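Local coordinates for protein putative alpha KG dependent 2,4-D dioxygenase (Burkholderia xenovorans, PDB 5J92) that binds an iron(II) ion and probably acts as a 2-oxoglutarate-dependent dioxygenase of the TfdA family, at residues S139-A144 with V282-R287; P143-Q148 with P275-T280. One frame throughout, in Å; residues are numbered along the deposited sequence. Where two conformers were deposited one is given.

Contact 1 (S139-A144 with V282-R287)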
# COMPACT_ATOMS: atom_id res chain seq x y z
N SER A 139 9.84 -9.31 24.39
CA SER A 139 11.10 -9.33 23.65
C SER A 139 12.22 -9.91 24.51
O SER A 139 12.40 -9.51 25.66
CB SER A 139 11.47 -7.93 23.18
OG SER A 139 11.84 -7.12 24.28
N TYR A 140 12.97 -10.84 23.93
CA TYR A 140 14.17 -11.40 24.54
C TYR A 140 15.44 -10.84 23.91
O TYR A 140 16.38 -10.51 24.63
CB TYR A 140 14.16 -12.93 24.42
CG TYR A 140 13.36 -13.62 25.50
CD1 TYR A 140 12.00 -13.35 25.68
CD2 TYR A 140 13.96 -14.53 26.36
CE1 TYR A 140 11.27 -13.98 26.67
CE2 TYR A 140 13.24 -15.16 27.36
CZ TYR A 140 11.89 -14.89 27.50
OH TYR A 140 11.19 -15.53 28.50
N ILE A 141 15.50 -10.77 22.59
CA ILE A 141 16.68 -10.28 21.88
C ILE A 141 16.21 -9.31 20.80
O ILE A 141 15.37 -9.68 19.97
CB ILE A 141 17.51 -11.43 21.27
CG1 ILE A 141 17.94 -12.43 22.37
CG2 ILE A 141 18.74 -10.88 20.57
CD1 ILE A 141 18.73 -13.66 21.85
N VAL A 142 16.73 -8.09 20.82
CA VAL A 142 16.28 -7.00 19.95
C VAL A 142 17.38 -6.71 18.94
O VAL A 142 18.51 -6.44 19.34
CB VAL A 142 15.94 -5.72 20.75
CG1 VAL A 142 15.51 -4.60 19.80
CG2 VAL A 142 14.88 -5.98 21.77
N PRO A 143 17.09 -6.74 17.64
CA PRO A 143 18.11 -6.37 16.65
C PRO A 143 18.40 -4.88 16.71
O PRO A 143 17.55 -4.07 17.09
CB PRO A 143 17.48 -6.75 15.31
CG PRO A 143 16.29 -7.63 15.65
CD PRO A 143 15.83 -7.16 17.00
N ALA A 144 19.61 -4.51 16.28
CA ALA A 144 20.05 -3.13 16.43
C ALA A 144 19.31 -2.20 15.47
O ALA A 144 19.00 -1.06 15.82
CB ALA A 144 21.56 -3.05 16.21
N VAL A 282 19.68 -11.88 15.11
CA VAL A 282 18.66 -12.67 15.78
C VAL A 282 17.60 -11.73 16.37
O VAL A 282 17.91 -10.62 16.82
CB VAL A 282 19.28 -13.59 16.85
CG1 VAL A 282 19.93 -12.80 17.95
CG2 VAL A 282 18.23 -14.56 17.40
N ARG A 283 16.35 -12.18 16.33
CA ARG A 283 15.22 -11.48 16.92
C ARG A 283 14.37 -12.53 17.61
O ARG A 283 13.75 -13.37 16.94
CB ARG A 283 14.39 -10.74 15.87
CG ARG A 283 13.21 -9.98 16.45
CD ARG A 283 12.43 -9.24 15.38
NE ARG A 283 11.32 -8.47 15.92
CZ ARG A 283 10.38 -7.89 15.18
NH1 ARG A 283 10.43 -8.00 13.86
NH2 ARG A 283 9.39 -7.21 15.74
N GLU A 284 14.31 -12.49 18.93
CA GLU A 284 13.58 -13.50 19.70
C GLU A 284 12.46 -12.81 20.45
O GLU A 284 12.70 -11.95 21.29
CB GLU A 284 14.50 -14.24 20.67
CG GLU A 284 13.77 -15.33 21.43
CD GLU A 284 14.65 -16.07 22.42
OE1 GLU A 284 15.88 -15.87 22.39
OE2 GLU A 284 14.10 -16.85 23.22
N MET A 285 11.23 -13.23 20.15
CA MET A 285 10.00 -12.71 20.75
C MET A 285 9.15 -13.88 21.22
O MET A 285 9.04 -14.89 20.52
CB MET A 285 9.20 -11.89 19.73
CG MET A 285 9.94 -10.75 19.06
SD MET A 285 9.49 -9.17 19.80
CE MET A 285 10.98 -8.21 19.48
N HIS A 286 8.58 -13.75 22.40
CA HIS A 286 7.65 -14.74 22.93
C HIS A 286 6.24 -14.17 22.89
O HIS A 286 6.01 -13.03 23.33
CB HIS A 286 8.03 -15.14 24.36
CG HIS A 286 9.33 -15.88 24.43
ND1 HIS A 286 9.61 -16.79 25.42
CD2 HIS A 286 10.43 -15.85 23.63
CE1 HIS A 286 10.82 -17.29 25.24
NE2 HIS A 286 11.34 -16.73 24.16
N ARG A 287 5.30 -14.96 22.38
CA ARG A 287 3.97 -14.47 22.05
C ARG A 287 2.90 -15.25 22.80
O ARG A 287 3.07 -16.44 23.08
CB ARG A 287 3.69 -14.56 20.54

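Contact 2 (P143-Q148 with P275-T280)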
# COMPACT_ATOMS: atom_id res chain seq x y z
N PRO A 143 17.09 -6.74 17.64
CA PRO A 143 18.11 -6.37 16.65
C PRO A 143 18.40 -4.88 16.71
O PRO A 143 17.55 -4.07 17.09
CB PRO A 143 17.48 -6.75 15.31
CG PRO A 143 16.29 -7.63 15.65
CD PRO A 143 15.83 -7.16 17.00
N ALA A 144 19.61 -4.51 16.28
CA ALA A 144 20.05 -3.13 16.43
C ALA A 144 19.31 -2.20 15.47
O ALA A 144 19.00 -1.06 15.82
CB ALA A 144 21.56 -3.05 16.21
N VAL A 145 19.00 -2.68 14.27
CA VAL A 145 18.44 -1.83 13.22
C VAL A 145 17.14 -2.44 12.72
O VAL A 145 17.11 -3.61 12.33
CB VAL A 145 19.43 -1.64 12.05
CG1 VAL A 145 18.86 -0.66 11.03
CG2 VAL A 145 20.80 -1.19 12.56
N GLY A 146 16.07 -1.65 12.74
CA GLY A 146 14.80 -2.15 12.25
C GLY A 146 14.11 -3.04 13.27
O GLY A 146 14.39 -3.00 14.47
N GLY A 147 13.20 -3.88 12.77
CA GLY A 147 12.50 -4.79 13.65
C GLY A 147 11.43 -4.17 14.50
O GLY A 147 10.98 -4.79 15.47
N GLN A 148 11.00 -2.95 14.17
CA GLN A 148 9.91 -2.32 14.90
C GLN A 148 8.62 -3.09 14.69
O GLN A 148 8.44 -3.81 13.70
CB GLN A 148 9.72 -0.87 14.43
CG GLN A 148 10.95 0.03 14.61
CD GLN A 148 11.92 -0.06 13.43
OE1 GLN A 148 11.79 -0.92 12.56
NE2 GLN A 148 12.94 0.81 13.44
N PRO A 275 11.09 -5.36 8.79
CA PRO A 275 12.35 -6.11 8.69
C PRO A 275 13.41 -5.49 9.59
O PRO A 275 13.38 -4.30 9.89
CB PRO A 275 12.74 -5.97 7.21
CG PRO A 275 11.48 -5.56 6.49
CD PRO A 275 10.71 -4.74 7.50
N HIS A 276 14.32 -6.33 10.08
CA HIS A 276 15.51 -5.84 10.76
C HIS A 276 16.72 -6.05 9.85
O HIS A 276 16.71 -6.93 8.98
CB HIS A 276 15.72 -6.51 12.12
CG HIS A 276 15.88 -8.00 12.05
ND1 HIS A 276 14.80 -8.86 12.04
CD2 HIS A 276 16.99 -8.77 11.99
CE1 HIS A 276 15.24 -10.10 11.98
NE2 HIS A 276 16.56 -10.08 11.95
N ILE A 277 17.75 -5.22 10.03
CA ILE A 277 18.87 -5.12 9.10
C ILE A 277 20.16 -5.35 9.87
O ILE A 277 20.47 -4.59 10.79
CB ILE A 277 18.91 -3.75 8.40
CG1 ILE A 277 17.51 -3.33 7.94
CG2 ILE A 277 19.93 -3.75 7.27
CD1 ILE A 277 16.86 -4.27 6.96
N PRO A 278 20.97 -6.36 9.52
CA PRO A 278 20.66 -7.36 8.49
C PRO A 278 19.71 -8.43 9.01
O PRO A 278 19.64 -8.62 10.22
CB PRO A 278 22.02 -7.96 8.16
CG PRO A 278 22.77 -7.86 9.45
CD PRO A 278 22.33 -6.55 10.06
N GLU A 279 19.01 -9.12 8.10
CA GLU A 279 18.07 -10.15 8.51
C GLU A 279 18.75 -11.28 9.28
O GLU A 279 18.06 -12.07 9.94
CB GLU A 279 17.32 -10.71 7.29
N THR A 280 20.08 -11.39 9.19
CA THR A 280 20.79 -12.44 9.89
C THR A 280 20.90 -12.17 11.39
O THR A 280 21.17 -13.10 12.16
CB THR A 280 22.19 -12.62 9.30
OG1 THR A 280 22.92 -11.39 9.41
CG2 THR A 280 22.10 -13.02 7.83
O HOH W 1 19.96 -5.79 13.56

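Contact 1 (S139-A144 with V282-R287)
Glu284 O takes two amide hydrogens from the facing chain, Tyr140 N at 2.9 Å and, on an in-plane lone pair, Ile141 N at 3.3 Å. Glu284 N returns a bond of 3.2 Å to Ile141 O, which also meets the CA hydrogen of Arg283. Two consecutive residues, Tyr140 and Ile141, thus oppose Glu284 alone: a classic beta bulge between antiparallel strands, placed where the chain leaves strand 132-139 and turns a corner. Strand 284-291 is the outermost of the mixed sheet in this chain, a sheet that is probably part of the family's double-stranded beta-helix.

Beyond the backbone, the Tyr140 ring lies flat on the His286 imidazole in a face-to-face stack, centroids 3.8 Å apart and planes at 10°. His286 NE2 donates to Glu284 OE2 at 2.9 Å, nearly in the plane of its ring, meeting OE2 on its anti side and somewhat out of the carboxylate plane. ND1 is bonded to Asp60, so both nitrogens help fix the rotation of the imidazole against the tyrosine face; the two carboxylates would probably favour a positively charged ring. Glu284 reaches NE2 with an extended chain, CG anti to the backbone N (chi1 -178°), passing alongside Tyr140 CB. Arg259 adds a cation-pi contact to Tyr140.

Toward the loop, the packing is mostly apolar. Ile141 CG2 presses on Val282 CG1 at 3.5 Å, a tight carbon contact, while Pro143 CG rests on Arg283 CB and also lies against Val282 O. On the sheet face carrying Ser139 and Met285, the bent methionine chain brings CE to 3.7 Å from Ser139 CB.

Contact 2 (P143-Q148 with P275-T280)
A single backbone bridge pairs Gly146 with His276 and ties together two loops at one end of the double-stranded beta-helix expected of this family. Loop 143-148 connects strand 132-139 to strand 149-153; the other, 275-280, comes after strand 269-273. Two hydrogen bonds make the bridge. Ile277 N donates to Val145 O and Gly147 N to Pro275 O, each 2.9 Å long; both donors stand above the plane of the carbonyl they meet, by 38° for Val145 O and 53° for Pro275 O.

The backbones approach closely, with Gly146 CA 4.0 Å from His276 CA. Gly146 has a positive phi and no side chain, and Pro275 O lies on the side where one would project, which lets the two backbones come together; the CA of Gly146 sits 3.5 Å from Pro275 O in a CA-H...O contact. Gly147, also at positive phi, continues past the CB of His276.

The side chain of His276 packs on Pro143. With chi1 at 60°, CG of His276 is held between its own backbone N and carbonyl carbon, and the ring turns one face to Pro143, whose CG makes a CH-pi contact offset toward the ring's rim. NE2 donates to Asp281 O and, more weakly, to Glu279 O.

Val145 CB comes to 3.4 Å from Ile277 O, and its CG1 lies near Ile277 CB; Ile277 also packs on His164 of the second subunit. A water bridges the two loops here, donating to Ile277 O at 3.1 Å and accepting a weak bond from Val145 N at 3.3 Å.

In the fold
Contacts 1 and 2 lie about 10 Å apart between centres and share Pro143 and Ala144, where the chain runs from the bulge into the 143-148 loop. Pro143, Arg283 and His276 pack against one another as a three-way cluster, in which Arg283 CB comes to 4.0 Å from His276 CE1. Arg283 joins the contacts at its far end as well, with NH2 2.9 Å from Gly147 O. The iron(II), held by His122, Asp124 and His271, is about 10 Å from the Arg283 side chain. Neither contact supplies a metal ligand, but strand 269-273, which carries His271, leads into the 275-280 loop.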